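Local structure of saframycin Mx1 synthetase B (Legionella pneumophila subsp. pneumophila, 3KXW) at residues T347-K352 / P368-L373. The protein belongs to the ANL superfamily of AMP-binding enzymes and holds 5'-O-[(S)-(dodecanoyloxy)(hydroxy)phosphoryl]adenosine in a pocket. Sequence-based numbering, arbitrary orientation.
Sequences TLTLAK and PGSYKL
L350 packs against both Y371 and L373 on the tightly filled face of a two-stranded antiparallel ribbon. Its CB lies over one face of the Y371 ring, displaced from the ring centre, in a CH-pi contact 4.1 Å from the centroid. The tyrosine reaches it because CG sits between the backbone N and carbonyl carbon (chi1 60°), which lays the ring across the neighbouring strand. L350 CD1 meets L373 CD1 at 3.7 Å, the two side chains crossing at about a right angle. Beneath them run four backbone hydrogen bonds. L348 and L373 exchange a pair, L348 N to L373 O and L373 N to L348 O, and L350 and Y371 a second, the shorter bond being L350 N to Y371 O at 2.8 Å. T349 and K372 form the non-hydrogen-bonded pair between them, and their side chains emerge on the other, looser face. Here T349 CG2 touches S370 CB at 3.6 Å, while T349 OG1 is hydrogen-bonded to D365 OD2 and S370 OG to S367 O. The bent chain of exposed K372 passes T347, and a water takes a hydrogen bond from K372 NZ at 3.1 Å and also bonds T347 OG1. Past the strands, K352 CB rests 3.4 Å from G369 O, and the lysine chain leads away. On the tight face, L348 and L373 meet F445 and Y452, and the Y371 ring stacks with H498. T349 and A351 also form backbone bonds with A363 and H361 of the intervening loop, so this surface ribbon is flanked by its own connection and by the antiparallel sheet holding strands 442-447 and 450-456.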
# COMPACT_ATOMS: atom_id res chain seq x y z
N THR A 347 1.67 -22.25 8.47
CA THR A 347 0.75 -22.49 7.37
C THR A 347 -0.26 -23.57 7.74
O THR A 347 -0.03 -24.35 8.67
CB THR A 347 1.49 -22.86 6.04
OG1 THR A 347 2.08 -24.16 6.14
CG2 THR A 347 2.56 -21.83 5.69
N LEU A 348 -1.38 -23.59 7.04
CA LEU A 348 -2.34 -24.68 7.17
C LEU A 348 -2.69 -25.25 5.81
O LEU A 348 -2.66 -24.53 4.81
CB LEU A 348 -3.62 -24.21 7.85
CG LEU A 348 -3.51 -23.90 9.33
CD1 LEU A 348 -4.80 -23.18 9.77
CD2 LEU A 348 -3.27 -25.20 10.11
N THR A 349 -3.00 -26.53 5.77
CA THR A 349 -3.35 -27.17 4.51
C THR A 349 -4.83 -27.46 4.51
O THR A 349 -5.32 -28.22 5.35
CB THR A 349 -2.58 -28.47 4.30
OG1 THR A 349 -1.17 -28.21 4.39
CG2 THR A 349 -2.91 -29.07 2.94
N LEU A 350 -5.55 -26.84 3.59
CA LEU A 350 -6.98 -27.07 3.50
C LEU A 350 -7.28 -28.06 2.38
O LEU A 350 -6.55 -28.12 1.37
CB LEU A 350 -7.75 -25.78 3.24
CG LEU A 350 -7.48 -24.51 4.05
CD1 LEU A 350 -8.76 -23.69 4.21
CD2 LEU A 350 -6.83 -24.78 5.39
N ALA A 351 -8.37 -28.80 2.55
CA ALA A 351 -8.86 -29.72 1.53
C ALA A 351 -9.46 -28.99 0.33
O ALA A 351 -9.96 -27.87 0.46
CB ALA A 351 -9.91 -30.66 2.14
N LYS A 352 -9.44 -29.63 -0.84
CA LYS A 352 -10.07 -29.04 -2.01
C LYS A 352 -11.54 -28.77 -1.75
O LYS A 352 -12.08 -27.73 -2.14
CB LYS A 352 -9.94 -29.96 -3.22
CG LYS A 352 -10.44 -29.29 -4.49
CD LYS A 352 -10.65 -30.29 -5.63
CE LYS A 352 -11.17 -29.58 -6.88
NZ LYS A 352 -12.44 -28.83 -6.62
N PRO A 368 -4.21 -34.70 -2.55
CA PRO A 368 -4.60 -34.20 -3.88
C PRO A 368 -5.49 -32.97 -3.78
O PRO A 368 -6.45 -32.97 -3.02
CB PRO A 368 -5.41 -35.36 -4.48
CG PRO A 368 -4.95 -36.56 -3.75
CD PRO A 368 -4.62 -36.10 -2.35
N GLY A 369 -5.17 -31.93 -4.55
CA GLY A 369 -6.04 -30.77 -4.62
C GLY A 369 -6.02 -29.90 -3.37
O GLY A 369 -6.71 -28.89 -3.30
N SER A 370 -5.22 -30.30 -2.37
CA SER A 370 -5.05 -29.50 -1.15
C SER A 370 -4.31 -28.20 -1.47
O SER A 370 -3.62 -28.10 -2.48
CB SER A 370 -4.27 -30.30 -0.12
OG SER A 370 -2.92 -30.47 -0.52
N TYR A 371 -4.46 -27.20 -0.60
CA TYR A 371 -3.77 -25.93 -0.77
C TYR A 371 -3.38 -25.36 0.58
O TYR A 371 -3.97 -25.72 1.59
CB TYR A 371 -4.61 -24.93 -1.57
CG TYR A 371 -5.95 -24.55 -0.98
CD1 TYR A 371 -6.14 -23.31 -0.36
CD2 TYR A 371 -7.04 -25.41 -1.06
CE1 TYR A 371 -7.38 -22.96 0.16
CE2 TYR A 371 -8.27 -25.07 -0.55
CZ TYR A 371 -8.44 -23.84 0.07
OH TYR A 371 -9.67 -23.51 0.58
N LYS A 372 -2.40 -24.48 0.59
CA LYS A 372 -1.87 -23.96 1.84
C LYS A 372 -2.30 -22.51 2.04
O LYS A 372 -2.29 -21.72 1.09
CB LYS A 372 -0.35 -24.04 1.86
CG LYS A 372 0.25 -25.45 1.88
CD LYS A 372 1.58 -25.44 2.62
CE LYS A 372 2.54 -26.47 2.07
NZ LYS A 372 3.88 -26.35 2.74
N LEU A 373 -2.68 -22.17 3.27
CA LEU A 373 -2.93 -20.80 3.64
C LEU A 373 -1.84 -20.39 4.61
O LEU A 373 -1.39 -21.21 5.42
CB LEU A 373 -4.29 -20.63 4.30
CG LEU A 373 -5.54 -20.87 3.45
CD1 LEU A 373 -6.78 -20.59 4.28
CD2 LEU A 373 -5.53 -20.01 2.18
O HOH W 1 4.63 -24.79 5.32
O HOH W 2 -7.35 -32.27 -0.62